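Local coordinates for protein AAR187Cp (Eremothecium gossypii, PDB 3ZIL) that probably regulates sister-chromatid cohesion as a Wapl-type regulator of the cohesin complex, at residues N194-P199 with E205-A210. Sequence-based numbering, arbitrary orientation.
Sequences NIVAAP and EEYAQA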
ATOM      1  N   ASN A 194      -0.118  -7.653   0.449  1.00 18.76           N
ATOM      2  CA  ASN A 194      -1.009  -8.762   0.634  1.00 19.10           C
ATOM      3  C   ASN A 194      -1.543  -9.273  -0.725  1.00 19.55           C
ATOM      4  O   ASN A 194      -2.486 -10.041  -0.773  1.00 19.33           O
ATOM      5  CB  ASN A 194      -2.147  -8.349   1.564  1.00 20.15           C
ATOM      6  CG  ASN A 194      -1.790  -8.529   3.036  1.00 20.96           C
ATOM      7  OD1 ASN A 194      -2.081  -9.571   3.580  1.00 23.14           O
ATOM      8  ND2 ASN A 194      -1.109  -7.531   3.668  1.00 20.37           N
ATOM      9  N   ILE A 195      -0.929  -8.800  -1.809  1.00 20.40           N
ATOM     10  CA  ILE A 195      -1.168  -9.298  -3.147  1.00 20.92           C
ATOM     11  C   ILE A 195      -0.108 -10.416  -3.361  1.00 24.52           C
ATOM     12  O   ILE A 195       1.081 -10.139  -3.289  1.00 22.08           O
ATOM     13  CB  ILE A 195      -0.935  -8.179  -4.188  1.00 21.53           C
ATOM     14  CG1 ILE A 195      -2.011  -7.084  -4.047  1.00 19.60           C
ATOM     15  CG2 ILE A 195      -0.891  -8.741  -5.609  1.00 21.61           C
ATOM     16  CD1 ILE A 195      -1.717  -5.889  -4.946  1.00 20.82           C
ATOM     17  N   VAL A 196      -0.531 -11.668  -3.616  1.00 22.91           N
ATOM     18  CA  VAL A 196       0.449 -12.799  -3.786  1.00 20.85           C
ATOM     19  C   VAL A 196       0.831 -12.927  -5.273  1.00 22.46           C
ATOM     20  O   VAL A 196       0.105 -12.418  -6.212  1.00 20.74           O
ATOM     21  CB  VAL A 196      -0.117 -14.112  -3.168  1.00 21.36           C
ATOM     22  CG1 VAL A 196      -0.679 -13.823  -1.770  1.00 18.89           C
ATOM     23  CG2 VAL A 196      -1.282 -14.706  -3.990  1.00 21.97           C
ATOM     24  N   ALA A 197       1.887 -13.664  -5.554  1.00 18.60           N
ATOM     25  CA  ALA A 197       2.365 -13.724  -6.919  1.00 21.05           C
ATOM     26  C   ALA A 197       1.625 -14.799  -7.742  1.00 22.44           C
ATOM     27  O   ALA A 197       1.682 -14.763  -8.977  1.00 24.23           O
ATOM     28  CB  ALA A 197       3.868 -14.029  -6.889  1.00 26.43           C
ATOM     29  N   ALA A 198       0.974 -15.758  -7.073  1.00 24.51           N
ATOM     30  CA  ALA A 198       0.295 -16.904  -7.732  1.00 27.74           C
ATOM     31  C   ALA A 198      -1.103 -16.990  -7.147  1.00 25.73           C
ATOM     32  O   ALA A 198      -1.411 -17.913  -6.404  1.00 29.90           O
ATOM     33  CB  ALA A 198       1.070 -18.208  -7.514  1.00 28.33           C
ATOM     34  N   PRO A 199      -1.963 -16.000  -7.461  1.00 21.50           N
ATOM     35  CA  PRO A 199      -3.231 -15.916  -6.774  1.00 24.10           C
ATOM     36  C   PRO A 199      -4.147 -17.079  -7.212  1.00 27.96           C
ATOM     37  O   PRO A 199      -4.068 -17.457  -8.377  1.00 26.74           O
ATOM     38  CB  PRO A 199      -3.800 -14.571  -7.255  1.00 22.51           C
ATOM     39  CG  PRO A 199      -3.111 -14.278  -8.606  1.00 22.06           C
ATOM     40  CD  PRO A 199      -1.739 -14.889  -8.417  1.00 22.41           C
ATOM     41  N   GLU A 205     -10.517 -12.590  -7.775  1.00 23.18           N
ATOM     42  CA  GLU A 205     -11.740 -11.818  -7.692  1.00 24.33           C
ATOM     43  C   GLU A 205     -11.559 -10.683  -6.674  1.00 23.08           C
ATOM     44  O   GLU A 205     -12.076  -9.584  -6.872  1.00 20.71           O
ATOM     45  CB  GLU A 205     -12.987 -12.668  -7.383  1.00 25.71           C
ATOM     46  CG  GLU A 205     -13.312 -13.536  -8.586  1.00 28.33           C
ATOM     47  CD  GLU A 205     -14.593 -14.280  -8.452  1.00 32.16           C
ATOM     48  OE1 GLU A 205     -15.289 -14.072  -7.425  1.00 31.95           O
ATOM     49  OE2 GLU A 205     -14.864 -15.100  -9.352  1.00 37.54           O
ATOM     50  N   GLU A 206     -10.863 -10.959  -5.598  1.00 20.64           N
ATOM     51  CA  GLU A 206     -10.558  -9.867  -4.596  1.00 24.34           C
ATOM     52  C   GLU A 206      -9.713  -8.774  -5.241  1.00 20.97           C
ATOM     53  O   GLU A 206      -9.986  -7.572  -5.074  1.00 20.29           O
ATOM     54  CB  GLU A 206      -9.768 -10.416  -3.419  1.00 26.00           C
ATOM     55  CG  GLU A 206     -10.620 -11.174  -2.388  1.00 34.75           C
ATOM     56  CD  GLU A 206      -9.790 -11.540  -1.145  1.00 40.44           C
ATOM     57  OE1 GLU A 206      -9.106 -10.686  -0.521  1.00 41.14           O
ATOM     58  OE2 GLU A 206      -9.760 -12.723  -0.818  1.00 50.17           O
ATOM     59  N   TYR A 207      -8.711  -9.201  -6.019  1.00 19.85           N
ATOM     60  CA  TYR A 207      -7.858  -8.252  -6.750  1.00 21.40           C
ATOM     61  C   TYR A 207      -8.662  -7.394  -7.758  1.00 19.49           C
ATOM     62  O   TYR A 207      -8.444  -6.182  -7.819  1.00 16.69           O
ATOM     63  CB  TYR A 207      -6.574  -8.834  -7.380  1.00 20.85           C
ATOM     64  CG  TYR A 207      -5.698  -9.612  -6.435  1.00 20.30           C
ATOM     65  CD1 TYR A 207      -5.894  -9.567  -5.034  1.00 21.50           C
ATOM     66  CD2 TYR A 207      -4.678 -10.425  -6.922  1.00 19.02           C
ATOM     67  CE1 TYR A 207      -5.080 -10.332  -4.181  1.00 21.25           C
ATOM     68  CE2 TYR A 207      -3.892 -11.218  -6.053  1.00 20.47           C
ATOM     69  CZ  TYR A 207      -4.087 -11.159  -4.694  1.00 20.04           C
ATOM     70  OH  TYR A 207      -3.282 -11.922  -3.826  1.00 21.05           O
ATOM     71  N   ALA A 208      -9.565  -8.023  -8.517  1.00 17.83           N
ATOM     72  CA  ALA A 208     -10.511  -7.312  -9.365  1.00 16.61           C
ATOM     73  C   ALA A 208     -11.290  -6.228  -8.626  1.00 18.35           C
ATOM     74  O   ALA A 208     -11.282  -5.068  -9.072  1.00 16.68           O
ATOM     75  CB  ALA A 208     -11.424  -8.269 -10.149  1.00 16.27           C
ATOM     76  N   GLN A 209     -11.922  -6.602  -7.475  1.00 16.22           N
ATOM     77  CA  GLN A 209     -12.630  -5.643  -6.632  1.00 18.30           C
ATOM     78  C   GLN A 209     -11.826  -4.482  -6.216  1.00 17.33           C
ATOM     79  O   GLN A 209     -12.288  -3.317  -6.341  1.00 17.32           O
ATOM     80  CB  GLN A 209     -13.157  -6.320  -5.312  1.00 19.15           C
ATOM     81  CG  GLN A 209     -14.114  -7.444  -5.622  1.00 22.99           C
ATOM     82  CD  GLN A 209     -14.575  -8.172  -4.387  1.00 31.13           C
ATOM     83  OE1 GLN A 209     -14.810  -7.547  -3.333  1.00 33.60           O
ATOM     84  NE2 GLN A 209     -14.644  -9.510  -4.472  1.00 32.26           N
ATOM     85  N   ALA A 210     -10.630  -4.761  -5.673  1.00 16.23           N
ATOM     86  CA  ALA A 210      -9.752  -3.731  -5.184  1.00 17.35           C
ATOM     87  C   ALA A 210      -9.327  -2.811  -6.347  1.00 16.85           C
ATOM     88  O   ALA A 210      -9.226  -1.570  -6.197  1.00 18.37           O
ATOM     89  CB  ALA A 210      -8.477  -4.370  -4.541  1.00 15.97           C
TER
HETATM   90  O   HOH W   1      -4.229 -12.347  -1.466  1.00 32.28           O
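Tyr207 tethers the loop that connects two consecutive helices of the all-helical Wap1 domain: a buried contact in which a tyrosine on helix 201-215 reaches back to the interhelical linker following helix 185-193. It exemplifies how one aromatic residue can engage an irregular loop through both its hydroxyl and its ring. Val196 N donates a nearly straight hydrogen bond to Tyr207 OH (2.8 Å, 172°), giving this loop amide an acceptor that belongs to a side chain. The CB of Tyr207 points toward the loop, and CG, anti to the carbonyl carbon (chi1 -53°), carries the ring on so that OH meets the Val196 amide. A bridging water lies 2.6 Å from Tyr207 OH and donates a hydrogen bond to Asn194 O at 3.0 Å. A phenylalanine here would probably leave the Val196 amide without this acceptor and the water without one of its two anchors. Leu234 of helix 225-235 and Val240 of helix 238-243 also touch the tyrosine, linking this helix-loop-helix segment to the helices that follow. Ile195 places CG2 over one face, 3.9 Å from Tyr207 CE2, while Pro199 approaches the same carbon obliquely, its CB 3.6 Å from CE2 of Tyr207.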